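CocE/NonD family hydrolase (Staphylococcus aureus subsp. aureus COL, PDB 3III) probably acts as an alpha/beta-fold hydrolase cleaving ester or peptide bonds, related to cocaine esterases and X-Pro dipeptidyl-peptidases. Local coordinates at residues P92-I97 with K298-Y303; A266-Q271 with L292-R297; N445-G450 with G521-G526; Q340-E345 with N440-N445; D29-G34 with T96-S101. All blocks are in the same frame, centred on the assembly; numbering follows the deposited sequence. Where two conformers were deposited one is given.

The five contacts run from one edge of the large mixed sheet to the C-terminal beta domain. Along the chain contact 5 comes first, contact 1 spans contact 2, and contacts 4 and 3 follow. Contact 5 lies at the outermost strand 22-30 and shares Thr96 and Ile97 with contact 1, about 14 Å away between centres; the earlier part of the same loop, 92-97, meets helix 299-304. That helix follows strand 290-295, which contact 2 pairs with strand 262-267, about 12 Å from contact 1 between centres. Contacts 4 and 3 share Asn445 and involve neighbouring strands 441-443 and 447-458. Contact 1 touches both, so the long loop and helix 299-304 are tied to the C-terminal part of the chain.

Contact 1 of 5, residues P92-I97 with K298-Y303; sequences PTLGTI and KEWESY
Lys298 NZ gives a proton to Thr93 O at 2.6 Å, arriving 23° off the carbonyl plane, one of two direct hydrogen bonds between the loop 92-97 and the start of the helix. A bend at the last torsion (chi4 -60°) turns the ammonium group toward that oxygen, and the salt bridge to Glu448 shares the same charge. Further along, Thr96 N reaches Glu301 OE1 over 2.8 Å with a nearly straight N-H (162°), using the anti lone pair of the carboxylate oxygen. Glu301 OE2 is taken by Tyr342 OH, so both carboxylate oxygens are held. Gly95 CA lies only 3.1 Å from Glu301 OE1, a close approach of backbone to carboxylate.

Lys298 occupies the N-cap position of helix 299-304, which follows strand 290-295 of the alpha/beta hydrolase core, and Ser302 OG bonds back to Lys298 O.

Two waters add bridges. One donates to Leu94 O and accepts from Glu301 N; the other donates to both Thr96 O and Glu301 O.

The apolar part centres on Trp300. Leu94 CD2 comes to within 3.8 Å of Trp300 CZ3, approaching the ring at a slant, while Ile97 CD1 packs 3.8 Å from Trp300 CB, the two side chains pointing the same way. The indole also meets the His446 ring, nearly parallel to it, and touches a bound palmitic acid.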
# COMPACT_ATOMS: atom_id res chain seq x y z
N PRO A 92 -14.16 5.34 -13.16
CA PRO A 92 -13.47 5.99 -14.27
C PRO A 92 -12.04 6.36 -14.01
O PRO A 92 -11.23 6.46 -14.95
CB PRO A 92 -14.33 7.23 -14.55
CG PRO A 92 -15.18 7.39 -13.37
CD PRO A 92 -15.38 6.06 -12.79
N THR A 93 -11.68 6.47 -12.74
CA THR A 93 -10.37 6.95 -12.32
C THR A 93 -9.34 5.83 -12.12
O THR A 93 -8.26 6.05 -11.57
CB THR A 93 -10.53 7.69 -11.02
OG1 THR A 93 -11.12 6.81 -10.04
CG2 THR A 93 -11.41 8.98 -11.19
N LEU A 94 -9.71 4.60 -12.45
CA LEU A 94 -8.78 3.45 -12.34
C LEU A 94 -7.56 3.51 -13.24
O LEU A 94 -6.56 2.84 -12.96
CB LEU A 94 -9.49 2.11 -12.60
CG LEU A 94 -10.18 1.48 -11.41
CD1 LEU A 94 -10.92 0.24 -11.91
CD2 LEU A 94 -9.16 1.16 -10.29
N GLY A 95 -7.66 4.29 -14.31
CA GLY A 95 -6.54 4.49 -15.19
C GLY A 95 -6.49 3.44 -16.30
O GLY A 95 -7.46 2.71 -16.51
N THR A 96 -5.36 3.35 -16.97
CA THR A 96 -5.25 2.42 -18.10
C THR A 96 -4.54 1.17 -17.71
O THR A 96 -3.37 1.20 -17.30
CB THR A 96 -4.52 3.09 -19.25
OG1 THR A 96 -5.31 4.24 -19.62
CG2 THR A 96 -4.37 2.06 -20.46
N ILE A 97 -5.25 0.06 -17.84
CA ILE A 97 -4.81 -1.21 -17.24
C ILE A 97 -4.85 -2.31 -18.33
O ILE A 97 -5.83 -3.00 -18.47
CB ILE A 97 -5.66 -1.60 -16.07
CG1 ILE A 97 -5.69 -0.50 -14.98
CG2 ILE A 97 -5.15 -2.91 -15.40
CD1 ILE A 97 -6.70 -0.88 -13.83
N LYS A 298 -1.25 6.07 -10.62
CA LYS A 298 -2.27 5.11 -10.25
C LYS A 298 -1.69 3.68 -10.08
O LYS A 298 -0.71 3.31 -10.72
CB LYS A 298 -3.42 5.18 -11.30
CG LYS A 298 -4.29 6.39 -11.23
CD LYS A 298 -5.07 6.63 -12.54
CE LYS A 298 -5.81 7.94 -12.57
NZ LYS A 298 -6.87 8.19 -11.52
N GLU A 299 -2.33 2.89 -9.25
CA GLU A 299 -1.78 1.62 -8.72
C GLU A 299 -1.58 0.50 -9.73
O GLU A 299 -0.42 0.15 -10.06
CB GLU A 299 -2.64 1.15 -7.54
CG GLU A 299 -2.34 -0.20 -6.88
CD GLU A 299 -3.35 -0.54 -5.80
OE1 GLU A 299 -4.16 0.36 -5.45
OE2 GLU A 299 -3.41 -1.67 -5.28
N TRP A 300 -2.68 -0.06 -10.22
CA TRP A 300 -2.62 -1.15 -11.20
C TRP A 300 -2.11 -0.62 -12.54
O TRP A 300 -1.40 -1.32 -13.27
CB TRP A 300 -3.97 -1.87 -11.37
CG TRP A 300 -4.41 -2.58 -10.13
CD1 TRP A 300 -3.98 -3.81 -9.67
CD2 TRP A 300 -5.35 -2.11 -9.15
NE1 TRP A 300 -4.59 -4.12 -8.49
CE2 TRP A 300 -5.41 -3.09 -8.13
CE3 TRP A 300 -6.12 -0.95 -9.04
CZ2 TRP A 300 -6.26 -2.97 -7.04
CZ3 TRP A 300 -6.94 -0.81 -7.95
CH2 TRP A 300 -7.00 -1.81 -6.94
N GLU A 301 -2.47 0.61 -12.90
CA GLU A 301 -1.93 1.22 -14.11
C GLU A 301 -0.37 1.20 -14.15
O GLU A 301 0.25 0.80 -15.15
CB GLU A 301 -2.49 2.62 -14.29
CG GLU A 301 -1.80 3.43 -15.45
CD GLU A 301 -2.30 4.85 -15.44
OE1 GLU A 301 -3.52 5.06 -15.80
OE2 GLU A 301 -1.51 5.74 -15.09
N SER A 302 0.26 1.57 -13.04
CA SER A 302 1.68 1.63 -13.01
C SER A 302 2.31 0.20 -13.01
O SER A 302 3.37 0.02 -13.63
CB SER A 302 2.20 2.43 -11.82
OG SER A 302 1.75 3.78 -11.78
N TYR A 303 1.67 -0.77 -12.35
CA TYR A 303 2.16 -2.13 -12.30
C TYR A 303 2.29 -2.73 -13.70
O TYR A 303 3.32 -3.34 -14.05
CB TYR A 303 1.22 -2.99 -11.46
CG TYR A 303 1.62 -4.42 -11.41
CD1 TYR A 303 2.76 -4.80 -10.74
CD2 TYR A 303 0.81 -5.41 -11.97
CE1 TYR A 303 3.13 -6.12 -10.66
CE2 TYR A 303 1.17 -6.75 -11.92
CZ TYR A 303 2.36 -7.09 -11.25
OH TYR A 303 2.73 -8.39 -11.11
O HOH W 1 -4.82 1.71 -11.40
O HOH W 2 -0.79 0.62 -17.63

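Contact 2 of 5, residues A266-Q271 with L292-R297; sequences ASWSTQ and LYVHGR
Ser269 OG donates to Arg297 O at 2.7 Å, just past the ends of two parallel neighbours, strands 262-267 and 290-295, which with helix 275-284 form a beta-alpha-beta unit of the alpha/beta hydrolase sheet. Loops leaving these strand ends commonly carry the acid and histidine of the catalytic triad in this fold. A second carbonyl, His295 O, is gripped twice: Ser267 OG at 2.9 Å and Trp268 N at 3.0 Å come from opposite faces of its plane. Ser267 OG stands anti to its own nitrogen (chi1 -177°), which also lets it accept from Ser269 N in an ST turn. Between the strands, Ala266 N bonds to Tyr293 O, and His295 N returns a weak bond to Ala266 O. His295 ND1 in turn accepts from Arg297 N in the ring plane, and Ser267 CB lies over one face of that imidazole. Trp268 NE1 is bonded to Glu336 O. Val294 CG1 sits over the Trp268 six-membered ring, 3.5 Å from its centroid and 13° off the normal.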
# COMPACT_ATOMS: atom_id res chain seq x y z
N ALA A 266 6.30 1.35 -3.71
CA ALA A 266 5.42 2.20 -2.88
C ALA A 266 4.86 3.34 -3.74
O ALA A 266 5.46 3.71 -4.75
CB ALA A 266 6.19 2.82 -1.69
N SER A 267 3.74 3.91 -3.32
CA SER A 267 3.16 5.01 -4.08
C SER A 267 2.72 6.09 -3.12
O SER A 267 2.11 5.80 -2.10
CB SER A 267 1.99 4.54 -4.90
OG SER A 267 1.45 5.58 -5.69
N TRP A 268 3.00 7.34 -3.47
CA TRP A 268 2.44 8.47 -2.76
C TRP A 268 0.88 8.48 -2.83
O TRP A 268 0.25 9.17 -2.04
CB TRP A 268 2.94 9.77 -3.35
CG TRP A 268 4.39 9.86 -3.62
CD1 TRP A 268 4.97 10.28 -4.78
CD2 TRP A 268 5.47 9.64 -2.69
NE1 TRP A 268 6.33 10.33 -4.63
CE2 TRP A 268 6.67 9.93 -3.36
CE3 TRP A 268 5.53 9.21 -1.36
CZ2 TRP A 268 7.92 9.85 -2.75
CZ3 TRP A 268 6.79 9.12 -0.74
CH2 TRP A 268 7.96 9.46 -1.44
N SER A 269 0.29 7.77 -3.78
CA SER A 269 -1.15 7.83 -4.09
C SER A 269 -2.06 6.83 -3.28
O SER A 269 -3.29 6.75 -3.52
CB SER A 269 -1.34 7.51 -5.55
OG SER A 269 -0.35 8.14 -6.40
N THR A 270 -1.45 6.08 -2.36
CA THR A 270 -2.15 4.99 -1.66
C THR A 270 -2.06 5.18 -0.11
O THR A 270 -2.07 4.21 0.69
CB THR A 270 -1.60 3.65 -2.13
OG1 THR A 270 -0.25 3.50 -1.71
CG2 THR A 270 -1.65 3.54 -3.66
N GLN A 271 -2.00 6.44 0.30
CA GLN A 271 -1.95 6.78 1.74
C GLN A 271 -3.28 6.42 2.33
O GLN A 271 -4.34 6.85 1.81
CB GLN A 271 -1.62 8.26 1.95
CG GLN A 271 -0.26 8.68 1.44
CD GLN A 271 -0.05 10.20 1.59
OE1 GLN A 271 -0.31 10.78 2.65
NE2 GLN A 271 0.29 10.85 0.49
N LEU A 292 13.81 0.08 -4.12
CA LEU A 292 12.50 0.68 -3.95
C LEU A 292 12.19 1.59 -5.13
O LEU A 292 13.05 2.40 -5.57
CB LEU A 292 12.50 1.49 -2.63
CG LEU A 292 11.31 2.40 -2.33
CD1 LEU A 292 10.09 1.54 -2.14
CD2 LEU A 292 11.60 3.30 -1.06
N TYR A 293 10.98 1.49 -5.65
CA TYR A 293 10.51 2.40 -6.69
C TYR A 293 9.24 3.09 -6.17
O TYR A 293 8.31 2.40 -5.76
CB TYR A 293 10.18 1.58 -7.93
CG TYR A 293 9.51 2.33 -9.05
CD1 TYR A 293 10.18 3.27 -9.77
CD2 TYR A 293 8.17 2.10 -9.35
CE1 TYR A 293 9.55 4.01 -10.77
CE2 TYR A 293 7.53 2.78 -10.37
CZ TYR A 293 8.21 3.72 -11.08
OH TYR A 293 7.55 4.43 -12.03
N VAL A 294 9.22 4.42 -6.18
CA VAL A 294 8.07 5.21 -5.71
C VAL A 294 7.54 6.11 -6.81
O VAL A 294 8.26 6.93 -7.36
CB VAL A 294 8.37 6.05 -4.48
CG1 VAL A 294 7.07 6.56 -3.81
CG2 VAL A 294 9.24 5.26 -3.41
N HIS A 295 6.23 6.05 -7.01
CA HIS A 295 5.56 6.95 -7.95
C HIS A 295 4.34 7.60 -7.32
O HIS A 295 3.80 7.08 -6.32
CB HIS A 295 5.18 6.19 -9.21
CG HIS A 295 4.12 5.16 -9.00
ND1 HIS A 295 2.78 5.50 -8.92
CD2 HIS A 295 4.18 3.82 -8.85
CE1 HIS A 295 2.08 4.40 -8.74
NE2 HIS A 295 2.90 3.37 -8.67
N GLY A 296 3.89 8.69 -7.94
CA GLY A 296 2.69 9.41 -7.54
C GLY A 296 1.56 9.29 -8.59
O GLY A 296 0.77 10.23 -8.78
N ARG A 297 1.43 8.11 -9.16
CA ARG A 297 0.45 7.80 -10.20
C ARG A 297 -0.51 6.70 -9.71
O ARG A 297 -0.60 6.45 -8.51
CB ARG A 297 1.20 7.36 -11.46
CG ARG A 297 2.43 8.29 -11.87
CD ARG A 297 1.94 9.63 -12.21
NE ARG A 297 3.04 10.59 -12.36
CZ ARG A 297 3.60 10.97 -13.50
NH1 ARG A 297 3.22 10.45 -14.66
NH2 ARG A 297 4.60 11.87 -13.45

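Contact 3 of 5, residues N445-G450 with G521-G526; sequences NHIENG and GNSTPG
Ser523 OG lies among several polar groups: Asn445 O at 2.9 Å and His446 O at 3.1 Å, with Trp91 NE1, from the residue just before 92-97, donating to it. The hydroxyl is turned to the side between its own nitrogen and carbonyl carbon (chi1 48°), and CB leaves the backbone toward 445-450. A water completes the link, donating to Asn445 O at 2.8 Å and accepting from Ser523 N. Packing is slight: Ile447 CG2 rests 4.0 Å from Asn522 CA. The His446 ring is held at its edge, ND1 donating to Asn445 OD1 at 2.9 Å, exactly in the ring plane and close to the line of the C=O bond. A cis peptide precedes Asn445. Within 521-526, Asn522 OD1 accepts from Thr524 N, an Asx turn that shapes the loop. Where strand 447-458 begins, His446 and Ile447 together face Asp443, a G1 beta bulge in the C-terminal beta domain.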
# COMPACT_ATOMS: atom_id res chain seq x y z
N ASN A 445 -9.02 6.36 -2.72
CA ASN A 445 -8.62 5.21 -3.51
C ASN A 445 -8.91 5.58 -4.97
O ASN A 445 -10.09 5.63 -5.42
CB ASN A 445 -9.42 3.96 -2.98
CG ASN A 445 -9.04 2.68 -3.67
OD1 ASN A 445 -8.26 2.72 -4.64
ND2 ASN A 445 -9.62 1.53 -3.25
N HIS A 446 -7.83 5.82 -5.73
CA HIS A 446 -7.92 6.34 -7.12
C HIS A 446 -8.80 7.59 -7.22
O HIS A 446 -9.61 7.70 -8.12
CB HIS A 446 -8.39 5.27 -8.10
CG HIS A 446 -7.39 4.17 -8.30
ND1 HIS A 446 -7.14 3.23 -7.32
CD2 HIS A 446 -6.54 3.90 -9.31
CE1 HIS A 446 -6.17 2.44 -7.74
NE2 HIS A 446 -5.79 2.82 -8.95
N ILE A 447 -8.67 8.49 -6.25
CA ILE A 447 -9.30 9.81 -6.37
C ILE A 447 -8.31 10.77 -7.01
O ILE A 447 -7.12 10.53 -6.98
CB ILE A 447 -9.84 10.37 -5.02
CG1 ILE A 447 -8.70 10.70 -4.02
CG2 ILE A 447 -10.88 9.38 -4.44
CD1 ILE A 447 -9.26 11.42 -2.68
N GLU A 448 -8.83 11.76 -7.71
CA GLU A 448 -7.97 12.75 -8.40
C GLU A 448 -7.99 14.12 -7.75
O GLU A 448 -7.21 15.00 -8.15
CB GLU A 448 -8.35 12.84 -9.88
CG GLU A 448 -8.19 11.46 -10.56
CD GLU A 448 -8.33 11.47 -12.06
OE1 GLU A 448 -8.71 12.51 -12.67
OE2 GLU A 448 -8.06 10.38 -12.66
N ASN A 449 -8.85 14.30 -6.75
CA ASN A 449 -8.89 15.58 -5.97
C ASN A 449 -8.25 15.44 -4.60
O ASN A 449 -8.69 16.07 -3.64
CB ASN A 449 -10.36 16.06 -5.80
CG ASN A 449 -11.21 15.10 -4.95
OD1 ASN A 449 -10.93 13.91 -4.88
ND2 ASN A 449 -12.21 15.65 -4.25
N GLY A 450 -7.19 14.65 -4.52
CA GLY A 450 -6.49 14.44 -3.30
C GLY A 450 -5.48 15.52 -2.96
O GLY A 450 -5.36 16.55 -3.63
N GLY A 521 -15.47 12.48 -0.00
CA GLY A 521 -15.97 11.71 -1.14
C GLY A 521 -15.03 10.63 -1.60
O GLY A 521 -13.93 10.43 -1.06
N ASN A 522 -15.47 9.90 -2.59
CA ASN A 522 -14.62 8.93 -3.22
C ASN A 522 -14.92 8.94 -4.73
O ASN A 522 -15.69 9.77 -5.23
CB ASN A 522 -14.87 7.56 -2.54
CG ASN A 522 -16.25 6.98 -2.83
OD1 ASN A 522 -16.93 7.36 -3.79
ND2 ASN A 522 -16.65 6.02 -1.99
N SER A 523 -14.35 7.98 -5.46
CA SER A 523 -14.48 7.92 -6.91
C SER A 523 -15.43 6.85 -7.35
O SER A 523 -15.45 6.53 -8.53
CB SER A 523 -13.09 7.70 -7.58
OG SER A 523 -12.31 6.65 -7.01
N THR A 524 -16.22 6.27 -6.41
CA THR A 524 -17.21 5.24 -6.73
C THR A 524 -18.47 5.50 -5.84
O THR A 524 -18.69 4.78 -4.86
CB THR A 524 -16.68 3.79 -6.45
OG1 THR A 524 -16.33 3.66 -5.06
CG2 THR A 524 -15.41 3.51 -7.26
N PRO A 525 -19.25 6.57 -6.15
CA PRO A 525 -20.44 6.88 -5.33
C PRO A 525 -21.30 5.62 -5.13
O PRO A 525 -21.52 4.86 -6.06
CB PRO A 525 -21.18 7.97 -6.15
CG PRO A 525 -20.08 8.65 -6.99
CD PRO A 525 -19.06 7.50 -7.29
N GLY A 526 -21.74 5.40 -3.90
CA GLY A 526 -22.47 4.19 -3.54
C GLY A 526 -21.69 2.93 -3.16
O GLY A 526 -22.30 1.91 -2.78
O HOH W 3 -12.47 5.97 -3.96
O HOH W 4 -13.31 12.01 -6.00

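Contact 4 of 5, residues Q340-E345 with N440-N445; sequences QFYKGE and NFPDFN
Apolar packing carries this contact, with Pro442 wedged against two aromatic side chains. Its CD atom lies 3.6 Å from Phe341 CD1, and its CG atom is equally close to Phe341 CE1. Tyr342 presents its ring edge instead: Tyr342 CE1 stands 4.0 Å from Pro442 CG, near the plane of the phenol, while Tyr342 CD1 also sits over a face of the Phe341 ring. Phe341 gets there because CG is anti to the backbone nitrogen (chi1 174°). At the first residue of the turn, Phe441 CE1 touches the backbone at Gln340 CA, 3.7 Å away, and the same ring has Arg338 as a cation-pi partner.

Polar bridging falls to one water, which donates to Asn440 O at 2.8 Å and to Gln340 OE1 and accepts from Phe341 N. Tyr342 OH, besides its bond to Glu301, accepts from Lys298 N.

Gln340 to Lys343 form the type II beta turn of the hairpin made by strands 333-338 and 343-349 at the edge of the large mixed sheet; it meets strand 441-443, an edge of the five-stranded antiparallel sheet.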
# COMPACT_ATOMS: atom_id res chain seq x y z
N GLN A 340 2.42 18.55 -10.08
CA GLN A 340 0.98 18.58 -10.27
C GLN A 340 0.49 17.14 -10.55
O GLN A 340 1.29 16.19 -10.59
CB GLN A 340 0.56 19.52 -11.42
CG GLN A 340 0.92 20.99 -11.29
CD GLN A 340 -0.26 21.91 -10.85
OE1 GLN A 340 -1.47 21.63 -11.08
NE2 GLN A 340 0.10 23.05 -10.20
N PHE A 341 -0.81 17.01 -10.79
CA PHE A 341 -1.46 15.71 -11.07
C PHE A 341 -0.78 15.16 -12.32
O PHE A 341 -0.83 15.80 -13.41
CB PHE A 341 -2.99 15.91 -11.27
CG PHE A 341 -3.71 14.67 -11.70
CD1 PHE A 341 -4.23 13.80 -10.78
CD2 PHE A 341 -3.85 14.38 -13.04
CE1 PHE A 341 -4.86 12.61 -11.17
CE2 PHE A 341 -4.46 13.19 -13.46
CZ PHE A 341 -5.00 12.32 -12.52
N TYR A 342 -0.19 13.97 -12.20
CA TYR A 342 0.49 13.33 -13.38
C TYR A 342 1.57 14.20 -14.01
O TYR A 342 1.82 14.15 -15.25
CB TYR A 342 -0.57 12.88 -14.40
CG TYR A 342 -0.96 11.43 -14.13
CD1 TYR A 342 -1.57 11.06 -12.93
CD2 TYR A 342 -0.62 10.42 -15.06
CE1 TYR A 342 -1.90 9.73 -12.65
CE2 TYR A 342 -0.93 9.06 -14.76
CZ TYR A 342 -1.63 8.75 -13.58
OH TYR A 342 -1.95 7.41 -13.28
N LYS A 343 2.22 14.99 -13.17
CA LYS A 343 3.35 15.83 -13.63
C LYS A 343 4.37 15.81 -12.51
O LYS A 343 4.12 16.30 -11.40
CB LYS A 343 2.94 17.24 -13.92
CG LYS A 343 4.09 18.12 -14.42
CD LYS A 343 3.74 19.60 -14.34
CE LYS A 343 4.86 20.50 -14.91
NZ LYS A 343 6.04 20.50 -14.00
N GLY A 344 5.53 15.26 -12.79
CA GLY A 344 6.63 15.25 -11.80
C GLY A 344 7.93 14.79 -12.40
O GLY A 344 7.99 14.52 -13.61
N GLU A 345 8.96 14.69 -11.58
CA GLU A 345 10.29 14.35 -12.04
C GLU A 345 10.76 13.16 -11.20
O GLU A 345 10.59 13.15 -9.97
CB GLU A 345 11.18 15.58 -11.83
CG GLU A 345 12.64 15.32 -11.99
CD GLU A 345 13.55 16.56 -11.78
OE1 GLU A 345 13.14 17.62 -11.22
OE2 GLU A 345 14.72 16.42 -12.17
N ASN A 440 -4.21 19.54 -6.69
CA ASN A 440 -4.62 18.17 -6.37
C ASN A 440 -3.67 17.10 -6.88
O ASN A 440 -3.01 17.29 -7.91
CB ASN A 440 -6.03 17.91 -6.91
CG ASN A 440 -7.08 18.73 -6.18
OD1 ASN A 440 -7.90 19.37 -6.82
ND2 ASN A 440 -7.09 18.69 -4.83
N PHE A 441 -3.68 15.95 -6.22
CA PHE A 441 -2.84 14.83 -6.59
C PHE A 441 -3.64 13.56 -6.53
O PHE A 441 -4.63 13.50 -5.78
CB PHE A 441 -1.61 14.70 -5.67
CG PHE A 441 -0.64 15.88 -5.76
CD1 PHE A 441 0.26 16.00 -6.84
CD2 PHE A 441 -0.66 16.89 -4.81
CE1 PHE A 441 1.11 17.05 -6.93
CE2 PHE A 441 0.19 17.95 -4.90
CZ PHE A 441 1.10 18.06 -5.94
N PRO A 442 -3.22 12.52 -7.28
CA PRO A 442 -3.79 11.21 -7.05
C PRO A 442 -3.68 10.84 -5.54
O PRO A 442 -2.64 11.06 -4.90
CB PRO A 442 -2.91 10.29 -7.94
CG PRO A 442 -2.33 11.22 -8.95
CD PRO A 442 -2.08 12.44 -8.22
N ASP A 443 -4.73 10.21 -5.03
CA ASP A 443 -4.83 9.94 -3.60
C ASP A 443 -5.73 8.72 -3.48
O ASP A 443 -6.19 8.17 -4.48
CB ASP A 443 -5.39 11.19 -2.89
CG ASP A 443 -5.02 11.29 -1.41
OD1 ASP A 443 -4.73 10.27 -0.75
OD2 ASP A 443 -5.05 12.43 -0.91
N PHE A 444 -5.93 8.25 -2.28
CA PHE A 444 -6.69 6.98 -2.09
C PHE A 444 -8.23 7.23 -2.13
O PHE A 444 -8.71 8.20 -1.56
CB PHE A 444 -6.29 6.34 -0.79
CG PHE A 444 -6.86 4.96 -0.59
CD1 PHE A 444 -7.81 4.77 0.37
CD2 PHE A 444 -6.44 3.90 -1.36
CE1 PHE A 444 -8.33 3.48 0.60
CE2 PHE A 444 -6.95 2.66 -1.17
CZ PHE A 444 -7.93 2.46 -0.20
N ASN A 445 -9.02 6.36 -2.72
CA ASN A 445 -8.62 5.21 -3.51
C ASN A 445 -8.91 5.58 -4.97
O ASN A 445 -10.09 5.63 -5.42
CB ASN A 445 -9.42 3.96 -2.98
CG ASN A 445 -9.04 2.68 -3.67
OD1 ASN A 445 -8.26 2.72 -4.64
ND2 ASN A 445 -9.62 1.53 -3.25
O HOH W 5 -2.71 19.09 -10.01

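Contact 5 of 5, residues D29-G34 with T96-S101; sequences DSVQYG and TIPTSS
Ser101 takes hold of the Asp29 carboxylate by both its N-H and its hydroxyl. Strand 22-30, outermost in the large mixed sheet of this alpha/beta hydrolase, is met here by the loop leading to helix 110-113. Ser101 N splits between the two oxygens, 3.0 Å to Asp29 OD1 and 3.2 Å to Asp29 OD2, on the syn side of each. Ser101 OG adds a shorter bond, 2.7 Å to Asp29 OD1, from the opposite face and 37° out of the carboxylate plane. Three bonds thus fix the rotation of the group, which chi1 of 48° has swung between the nitrogen and carbonyl carbon of Asp29. Next along the chain, Ser30 OG accepts from Gln32 N and Tyr33 N, combining an ST turn with an ST motif that folds the chain back. Ser100 OG bonds to Asp109, while Ser100 CB sits 3.2 Å from Asp29 O. Val31 supplies the apolar part: CG1 packs 3.9 Å from Pro98 CB, and Val31 CG2 presses on the loop backbone, 3.4 Å from Thr99 C.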
# COMPACT_ATOMS: atom_id res chain seq x y z
N ASP A 29 -4.15 -13.77 -25.48
CA ASP A 29 -4.18 -12.44 -26.09
C ASP A 29 -3.15 -11.56 -25.36
O ASP A 29 -3.48 -10.76 -24.51
CB ASP A 29 -5.57 -11.82 -26.02
CG ASP A 29 -6.21 -11.91 -24.60
OD1 ASP A 29 -6.01 -12.85 -23.81
OD2 ASP A 29 -6.89 -11.00 -24.24
N SER A 30 -1.87 -11.76 -25.66
CA SER A 30 -0.83 -10.99 -24.98
C SER A 30 -0.91 -9.52 -25.41
O SER A 30 -1.08 -9.22 -26.57
CB SER A 30 0.57 -11.54 -25.30
OG SER A 30 1.55 -10.64 -24.80
N VAL A 31 -0.77 -8.63 -24.44
CA VAL A 31 -0.75 -7.17 -24.63
C VAL A 31 0.51 -6.72 -25.41
O VAL A 31 0.47 -5.75 -26.16
CB VAL A 31 -0.84 -6.52 -23.17
CG1 VAL A 31 -0.29 -5.11 -23.09
CG2 VAL A 31 -2.28 -6.59 -22.73
N GLN A 32 1.64 -7.40 -25.15
CA GLN A 32 2.93 -7.03 -25.71
C GLN A 32 3.28 -7.83 -26.96
O GLN A 32 3.92 -7.32 -27.86
CB GLN A 32 4.02 -7.28 -24.64
CG GLN A 32 3.74 -6.52 -23.35
CD GLN A 32 2.84 -7.22 -22.33
OE1 GLN A 32 2.54 -8.44 -22.43
NE2 GLN A 32 2.40 -6.43 -21.31
N TYR A 33 2.86 -9.10 -27.00
CA TYR A 33 3.42 -10.06 -27.90
C TYR A 33 2.40 -10.81 -28.79
O TYR A 33 2.66 -11.92 -29.25
CB TYR A 33 4.24 -11.10 -27.11
CG TYR A 33 5.25 -10.50 -26.14
CD1 TYR A 33 6.23 -9.61 -26.60
CD2 TYR A 33 5.23 -10.83 -24.78
CE1 TYR A 33 7.16 -9.10 -25.76
CE2 TYR A 33 6.19 -10.33 -23.92
CZ TYR A 33 7.13 -9.45 -24.39
OH TYR A 33 8.09 -8.94 -23.53
N GLY A 34 1.23 -10.23 -28.96
CA GLY A 34 0.23 -10.78 -29.88
C GLY A 34 -0.34 -12.14 -29.43
O GLY A 34 -0.41 -12.43 -28.24
N THR A 96 -5.36 3.35 -16.97
CA THR A 96 -5.25 2.42 -18.10
C THR A 96 -4.54 1.17 -17.71
O THR A 96 -3.37 1.20 -17.30
CB THR A 96 -4.52 3.09 -19.25
OG1 THR A 96 -5.31 4.24 -19.62
CG2 THR A 96 -4.37 2.06 -20.46
N ILE A 97 -5.25 0.06 -17.84
CA ILE A 97 -4.81 -1.21 -17.24
C ILE A 97 -4.85 -2.31 -18.33
O ILE A 97 -5.83 -3.00 -18.47
CB ILE A 97 -5.66 -1.60 -16.07
CG1 ILE A 97 -5.69 -0.50 -14.98
CG2 ILE A 97 -5.15 -2.91 -15.40
CD1 ILE A 97 -6.70 -0.88 -13.83
N PRO A 98 -3.79 -2.43 -19.13
CA PRO A 98 -3.83 -3.40 -20.21
C PRO A 98 -3.33 -4.78 -19.76
O PRO A 98 -2.18 -4.90 -19.31
CB PRO A 98 -2.89 -2.80 -21.23
CG PRO A 98 -1.89 -2.06 -20.43
CD PRO A 98 -2.64 -1.51 -19.28
N THR A 99 -4.17 -5.80 -19.89
CA THR A 99 -3.74 -7.16 -19.56
C THR A 99 -4.40 -8.14 -20.52
O THR A 99 -5.40 -7.79 -21.18
CB THR A 99 -4.04 -7.58 -18.12
OG1 THR A 99 -5.45 -7.87 -18.02
CG2 THR A 99 -3.66 -6.55 -17.13
N SER A 100 -3.82 -9.34 -20.62
CA SER A 100 -4.52 -10.42 -21.28
C SER A 100 -5.76 -10.85 -20.47
O SER A 100 -5.91 -10.59 -19.29
CB SER A 100 -3.65 -11.63 -21.46
OG SER A 100 -3.41 -12.26 -20.23
N SER A 101 -6.61 -11.62 -21.13
CA SER A 101 -7.80 -12.13 -20.47
C SER A 101 -7.50 -13.24 -19.44
O SER A 101 -8.42 -13.77 -18.76
CB SER A 101 -8.80 -12.54 -21.56
OG SER A 101 -8.22 -13.56 -22.38